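Local coordinates for protein tyrocidine synthetase 3 (Brevibacillus brevis, PDB 2JGP) that forms part of a nonribosomal peptide synthetase that builds the antibiotic tyrocidine, here a carrier domain joined to a condensation domain that probably forms the peptide bond, at residues I284-L289 / L427-F432; F463-S468 / E493-H498. All blocks are in the same frame, centred on the assembly; numbering follows the deposited sequence.

Contact 1. Residues I284-L289 / L427-F432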
loop_
_atom_site.group_PDB
_atom_site.type_symbol
_atom_site.label_atom_id
_atom_site.label_comp_id
_atom_site.label_asym_id
_atom_site.label_seq_id
_atom_site.Cartn_x
_atom_site.Cartn_y
_atom_site.Cartn_z
ATOM N N ILE A 284 -19.583 -13.204 6.391
ATOM C CA ILE A 284 -18.193 -12.987 5.987
ATOM C C ILE A 284 -17.469 -14.326 5.818
ATOM O O ILE A 284 -17.351 -15.090 6.777
ATOM C CB ILE A 284 -17.426 -12.122 7.011
ATOM C CG1 ILE A 284 -18.051 -10.726 7.103
ATOM C CG2 ILE A 284 -15.944 -12.013 6.630
ATOM C CD1 ILE A 284 -17.373 -9.819 8.112
ATOM N N PRO A 285 -16.972 -14.610 4.601
ATOM C CA PRO A 285 -16.372 -15.912 4.322
ATOM C C PRO A 285 -14.972 -16.080 4.906
ATOM O O PRO A 285 -14.178 -15.140 4.893
ATOM C CB PRO A 285 -16.302 -15.935 2.794
ATOM C CG PRO A 285 -16.144 -14.520 2.417
ATOM C CD PRO A 285 -16.941 -13.733 3.415
ATOM N N VAL A 286 -14.684 -17.279 5.407
ATOM C CA VAL A 286 -13.345 -17.637 5.859
ATOM C C VAL A 286 -12.711 -18.543 4.804
ATOM O O VAL A 286 -13.290 -19.570 4.442
ATOM C CB VAL A 286 -13.390 -18.367 7.215
ATOM C CG1 VAL A 286 -11.986 -18.626 7.727
ATOM C CG2 VAL A 286 -14.185 -17.554 8.226
ATOM N N LEU A 287 -11.533 -18.154 4.313
ATOM C CA LEU A 287 -10.821 -18.912 3.283
ATOM C C LEU A 287 -10.452 -20.303 3.795
ATOM O O LEU A 287 -9.829 -20.434 4.843
ATOM C CB LEU A 287 -9.553 -18.171 2.860
ATOM C CG LEU A 287 -8.719 -18.754 1.713
ATOM C CD1 LEU A 287 -9.481 -18.753 0.396
ATOM C CD2 LEU A 287 -7.415 -17.979 1.581
ATOM N N ASN A 288 -10.837 -21.332 3.049
ATOM C CA ASN A 288 -10.558 -22.708 3.440
ATOM C C ASN A 288 -9.540 -23.353 2.511
ATOM O O ASN A 288 -9.852 -24.302 1.794
ATOM C CB ASN A 288 -11.854 -23.520 3.466
ATOM C CG ASN A 288 -11.650 -24.936 3.980
ATOM O OD1 ASN A 288 -12.195 -25.882 3.422
ATOM N ND2 ASN A 288 -10.854 -25.088 5.035
ATOM N N LEU A 289 -8.318 -22.830 2.529
ATOM C CA LEU A 289 -7.236 -23.428 1.760
ATOM C C LEU A 289 -6.895 -24.780 2.356
ATOM O O LEU A 289 -6.893 -24.932 3.577
ATOM C CB LEU A 289 -5.980 -22.557 1.783
ATOM C CG LEU A 289 -5.960 -21.341 0.868
ATOM C CD1 LEU A 289 -4.665 -20.571 1.105
ATOM C CD2 LEU A 289 -6.110 -21.763 -0.587
ATOM N N LEU A 427 -10.782 -10.542 8.609
ATOM C CA LEU A 427 -11.297 -10.298 7.258
ATOM C C LEU A 427 -10.624 -11.091 6.131
ATOM O O LEU A 427 -11.318 -11.568 5.233
ATOM C CB LEU A 427 -11.330 -8.797 6.919
ATOM C CG LEU A 427 -12.496 -8.016 7.533
ATOM C CD1 LEU A 427 -12.397 -6.544 7.183
ATOM C CD2 LEU A 427 -13.841 -8.581 7.084
ATOM N N PHE A 428 -9.296 -11.215 6.156
ATOM C CA PHE A 428 -8.579 -11.973 5.119
ATOM C C PHE A 428 -7.345 -12.694 5.667
ATOM O O PHE A 428 -6.695 -12.223 6.602
ATOM C CB PHE A 428 -8.187 -11.064 3.943
ATOM C CG PHE A 428 -7.459 -9.818 4.352
ATOM C CD1 PHE A 428 -6.081 -9.826 4.544
ATOM C CD2 PHE A 428 -8.151 -8.636 4.556
ATOM C CE1 PHE A 428 -5.409 -8.675 4.933
ATOM C CE2 PHE A 428 -7.484 -7.480 4.942
ATOM C CZ PHE A 428 -6.112 -7.500 5.127
ATOM N N ASP A 429 -7.043 -13.844 5.070
ATOM C CA ASP A 429 -5.887 -14.659 5.453
ATOM C C ASP A 429 -4.840 -14.754 4.354
ATOM O O ASP A 429 -3.863 -15.488 4.479
ATOM C CB ASP A 429 -6.364 -16.045 5.861
ATOM C CG ASP A 429 -7.060 -16.028 7.191
ATOM O OD1 ASP A 429 -6.430 -15.565 8.167
ATOM O OD2 ASP A 429 -8.233 -16.439 7.261
ATOM N N THR A 430 -5.045 -14.001 3.281
ATOM C CA THR A 430 -4.052 -13.879 2.237
ATOM C C THR A 430 -3.981 -12.435 1.756
ATOM O O THR A 430 -4.954 -11.694 1.859
ATOM C CB THR A 430 -4.353 -14.821 1.053
ATOM O OG1 THR A 430 -3.307 -14.711 0.088
ATOM C CG2 THR A 430 -5.683 -14.471 0.398
ATOM N N VAL A 431 -2.811 -12.060 1.245
ATOM C CA VAL A 431 -2.559 -10.726 0.722
ATOM C C VAL A 431 -2.020 -10.841 -0.701
ATOM O O VAL A 431 -1.278 -11.774 -1.014
ATOM C CB VAL A 431 -1.543 -9.960 1.615
ATOM C CG1 VAL A 431 -0.997 -8.731 0.904
ATOM C CG2 VAL A 431 -2.193 -9.577 2.940
ATOM N N PHE A 432 -2.413 -9.894 -1.552
ATOM C CA PHE A 432 -1.926 -9.809 -2.927
ATOM C C PHE A 432 -1.237 -8.466 -3.124
ATOM O O PHE A 432 -1.791 -7.437 -2.740
ATOM C CB PHE A 432 -3.097 -9.944 -3.905
ATOM C CG PHE A 432 -2.729 -9.664 -5.331
ATOM C CD1 PHE A 432 -2.197 -10.664 -6.127
ATOM C CD2 PHE A 432 -2.904 -8.399 -5.873
ATOM C CE1 PHE A 432 -1.846 -10.412 -7.442
ATOM C CE2 PHE A 432 -2.554 -8.137 -7.194
ATOM C CZ PHE A 432 -2.024 -9.143 -7.975
HETATM O O HOH W 1 -12.122 -13.979 5.591
HETATM O O HOH W 2 -10.119 -15.787 5.252
#
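Ile284 sets CG1 beside its backbone N and runs out extended (chi2 179°), while Leu427 places CG anti to its carbonyl carbon (chi1 -78°); together these turns bring Ile284 CD1 to 3.9 Å from Leu427 CD2. The pair lies in the acyltransferase-like condensation domain, where the loop 284-289 runs beside the segment leading into strand 430-435, the two pointing only 20° apart. Ile284 CG2 rests on the same methyl, so one branch of Leu427 meets both arms of the isoleucine. Farther along, Leu287 CD2 packs against Thr430 CG2 at 4.1 Å. The threonine hydroxyl is engaged elsewhere, with Tyr337 OH and Leu465 O.

No direct hydrogen bond joins the two segments; water does that work. One water donates to both Pro285 O and Leu427 O, bridging the two backbones. Arg424 adds a second tie, because its NH2 forms a salt bridge with Asp429 OD2 and also bonds Leu287 O. The other carboxylate oxygen, Asp429 OD1, takes the backbone N-H of Asn425, so both oxygens are held. A second water accepts from Leu287 N at 2.9 Å and donates to Asp429 OD2 at 2.8 Å.

Contact 2. Residues F463-S468 / E493-H498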
loop_
_atom_site.group_PDB
_atom_site.type_symbol
_atom_site.label_atom_id
_atom_site.label_comp_id
_atom_site.label_asym_id
_atom_site.label_seq_id
_atom_site.Cartn_x
_atom_site.Cartn_y
_atom_site.Cartn_z
ATOM N N PHE A 463 0.504 -13.586 7.285
ATOM C CA PHE A 463 -0.705 -14.221 6.754
ATOM C C PHE A 463 -0.408 -15.640 6.299
ATOM O O PHE A 463 0.756 -16.005 6.166
ATOM C CB PHE A 463 -1.239 -13.394 5.591
ATOM C CG PHE A 463 -1.534 -11.976 5.960
ATOM C CD1 PHE A 463 -0.603 -10.976 5.721
ATOM C CD2 PHE A 463 -2.733 -11.643 6.569
ATOM C CE1 PHE A 463 -0.870 -9.660 6.072
ATOM C CE2 PHE A 463 -3.007 -10.332 6.930
ATOM C CZ PHE A 463 -2.072 -9.338 6.679
ATOM N N ASP A 464 -1.455 -16.435 6.062
ATOM C CA ASP A 464 -1.282 -17.811 5.574
ATOM C C ASP A 464 -0.341 -17.807 4.395
ATOM O O ASP A 464 0.573 -18.625 4.303
ATOM C CB ASP A 464 -2.608 -18.423 5.127
ATOM C CG ASP A 464 -3.496 -18.795 6.278
ATOM O OD1 ASP A 464 -3.156 -18.462 7.429
ATOM O OD2 ASP A 464 -4.538 -19.425 6.024
ATOM N N LEU A 465 -0.584 -16.874 3.483
ATOM C CA LEU A 465 0.362 -16.609 2.422
ATOM C C LEU A 465 0.178 -15.216 1.829
ATOM O O LEU A 465 -0.921 -14.653 1.853
ATOM C CB LEU A 465 0.288 -17.700 1.342
ATOM C CG LEU A 465 -0.856 -17.693 0.329
ATOM C CD1 LEU A 465 -0.473 -16.866 -0.864
ATOM C CD2 LEU A 465 -1.180 -19.117 -0.118
ATOM N N THR A 466 1.283 -14.654 1.348
ATOM C CA THR A 466 1.278 -13.380 0.649
ATOM C C THR A 466 1.756 -13.639 -0.768
ATOM O O THR A 466 2.860 -14.154 -0.969
ATOM C CB THR A 466 2.214 -12.367 1.323
ATOM O OG1 THR A 466 1.721 -12.070 2.633
ATOM C CG2 THR A 466 2.305 -11.085 0.507
ATOM N N PHE A 467 0.913 -13.291 -1.741
ATOM C CA PHE A 467 1.181 -13.554 -3.146
ATOM C C PHE A 467 1.671 -12.247 -3.757
ATOM O O PHE A 467 0.969 -11.246 -3.691
ATOM C CB PHE A 467 -0.106 -14.027 -3.831
ATOM C CG PHE A 467 0.060 -14.364 -5.287
ATOM C CD1 PHE A 467 0.192 -15.682 -5.694
ATOM C CD2 PHE A 467 0.066 -13.364 -6.254
ATOM C CE1 PHE A 467 0.337 -15.997 -7.035
ATOM C CE2 PHE A 467 0.213 -13.675 -7.593
ATOM C CZ PHE A 467 0.348 -14.994 -7.982
ATOM N N SER A 468 2.876 -12.254 -4.319
ATOM C CA SER A 468 3.503 -11.045 -4.845
ATOM C C SER A 468 3.889 -11.206 -6.309
ATOM O O SER A 468 4.669 -12.092 -6.656
ATOM C CB SER A 468 4.756 -10.704 -4.045
ATOM O OG SER A 468 4.419 -10.309 -2.728
ATOM N N GLU A 493 5.166 -24.381 -4.601
ATOM C CA GLU A 493 5.682 -24.367 -5.975
ATOM C C GLU A 493 4.606 -24.818 -6.969
ATOM O O GLU A 493 4.495 -24.258 -8.052
ATOM C CB GLU A 493 6.953 -25.213 -6.101
ATOM C CG GLU A 493 8.173 -24.560 -5.438
ATOM C CD GLU A 493 9.421 -25.427 -5.461
ATOM O OE1 GLU A 493 9.337 -26.616 -5.841
ATOM O OE2 GLU A 493 10.496 -24.914 -5.085
ATOM N N ARG A 494 3.800 -25.805 -6.585
ATOM C CA ARG A 494 2.689 -26.268 -7.422
ATOM C C ARG A 494 1.570 -25.224 -7.508
ATOM O O ARG A 494 0.983 -25.027 -8.574
ATOM C CB ARG A 494 2.131 -27.595 -6.892
ATOM C CG ARG A 494 1.030 -28.200 -7.754
ATOM C CD ARG A 494 0.539 -29.540 -7.210
ATOM N NE ARG A 494 1.597 -30.554 -7.221
ATOM C CZ ARG A 494 2.256 -31.006 -6.154
ATOM N NH1 ARG A 494 1.989 -30.562 -4.929
ATOM N NH2 ARG A 494 3.198 -31.928 -6.318
ATOM N N PHE A 495 1.282 -24.588 -6.371
ATOM C CA PHE A 495 0.333 -23.474 -6.265
ATOM C C PHE A 495 0.687 -22.369 -7.256
ATOM O O PHE A 495 -0.184 -21.841 -7.947
ATOM C CB PHE A 495 0.377 -22.944 -4.821
ATOM C CG PHE A 495 -0.592 -21.825 -4.517
ATOM C CD1 PHE A 495 -1.942 -22.086 -4.319
ATOM C CD2 PHE A 495 -0.135 -20.520 -4.353
ATOM C CE1 PHE A 495 -2.827 -21.059 -3.999
ATOM C CE2 PHE A 495 -1.008 -19.487 -4.032
ATOM C CZ PHE A 495 -2.359 -19.760 -3.848
ATOM N N SER A 496 1.974 -22.038 -7.325
ATOM C CA SER A 496 2.475 -21.001 -8.231
ATOM C C SER A 496 2.342 -21.393 -9.706
ATOM O O SER A 496 1.916 -20.580 -10.524
ATOM C CB SER A 496 3.936 -20.683 -7.911
ATOM O OG SER A 496 4.083 -20.294 -6.554
ATOM N N ARG A 497 2.711 -22.631 -10.039
ATOM C CA ARG A 497 2.548 -23.156 -11.398
ATOM C C ARG A 497 1.081 -23.127 -11.816
ATOM O O ARG A 497 0.771 -22.836 -12.968
ATOM C CB ARG A 497 3.075 -24.595 -11.511
ATOM C CG ARG A 497 4.582 -24.746 -11.310
ATOM C CD ARG A 497 5.096 -26.098 -11.813
ATOM N NE ARG A 497 4.554 -27.234 -11.058
ATOM C CZ ARG A 497 5.030 -27.681 -9.895
ATOM N NH1 ARG A 497 6.077 -27.102 -9.309
ATOM N NH2 ARG A 497 4.449 -28.723 -9.305
ATOM N N HIS A 498 0.186 -23.439 -10.878
ATOM C CA HIS A 498 -1.248 -23.395 -11.145
ATOM C C HIS A 498 -1.734 -21.975 -11.434
ATOM O O HIS A 498 -2.621 -21.784 -12.266
ATOM C CB HIS A 498 -2.047 -24.022 -9.998
ATOM C CG HIS A 498 -1.973 -25.519 -9.959
ATOM N ND1 HIS A 498 -1.520 -26.271 -11.020
ATOM C CD2 HIS A 498 -2.320 -26.402 -8.995
ATOM C CE1 HIS A 498 -1.572 -27.554 -10.704
ATOM N NE2 HIS A 498 -2.057 -27.661 -9.480
#
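Strand 465-468 passes beside helix 493-498 with the backbones well apart, the closest CA atoms being those of Phe467 and Ser496 at 9.1 Å, so side chains alone span the distance. Phe495 does this for the helix: with CG anti to its backbone N (chi1 -177°) the ring reaches out to the strand. Leu465 comes to meet it from the opposite direction. Its CG sits between the backbone N and the carbonyl carbon, and chi2 of 89° lies well off the staggered +60°; this rotation presents both methyls to the same ring corner. CD2 is 3.9 Å from Phe495 CE2 and 4.0 Å from Phe495 CZ, while Leu465 CD1 is 4.1 Å from Phe495 CE2.

This is helix-on-sheet packing: strands 465-471 and 476-483 form an antiparallel pair, and the helix 489-508 that follows lies against their sheet. Two residues on from Leu465, Phe467 points to the same side of the strand. Phe495 CE2 arrives at the edge of the Phe467 ring, near its plane, and stands 4.3 Å from Phe467 CD1. Neighbouring rings extend this apolar layer, Tyr344 meeting Phe495 edge-to-face and both Tyr337 and Phe499 touching the ring of Phe467. Leu340 and Leu341 of helix 329-345 also lie on Phe495, which is thus buried between that helix and the strand. On the helix itself, Ser496 OG turns back to bond Met492 O, one turn earlier in the helix.

Overall arrangement
Along the chain contact 1 closes before contact 2 opens, and their centres lie about 13 Å apart on the same side of the chain's centre. They share a mixed sheet in which strand 430-435 runs parallel to its neighbour 465-471, while Thr430 and Phe432 also make backbone hydrogen bonds with Gly353. The two contacts meet directly there: Val431 O is 2.8 Å from Phe467 N, a probable hydrogen bond, and Val431 CG2 packs on Phe463 CE1. Helix 329-345 touches both, through Leu287 and Thr430 in contact 1 and Leu465 and Phe495 in contact 2. The loop 284-289, that sheet and helix 489-508 are thereby joined into one continuous part of the condensation domain.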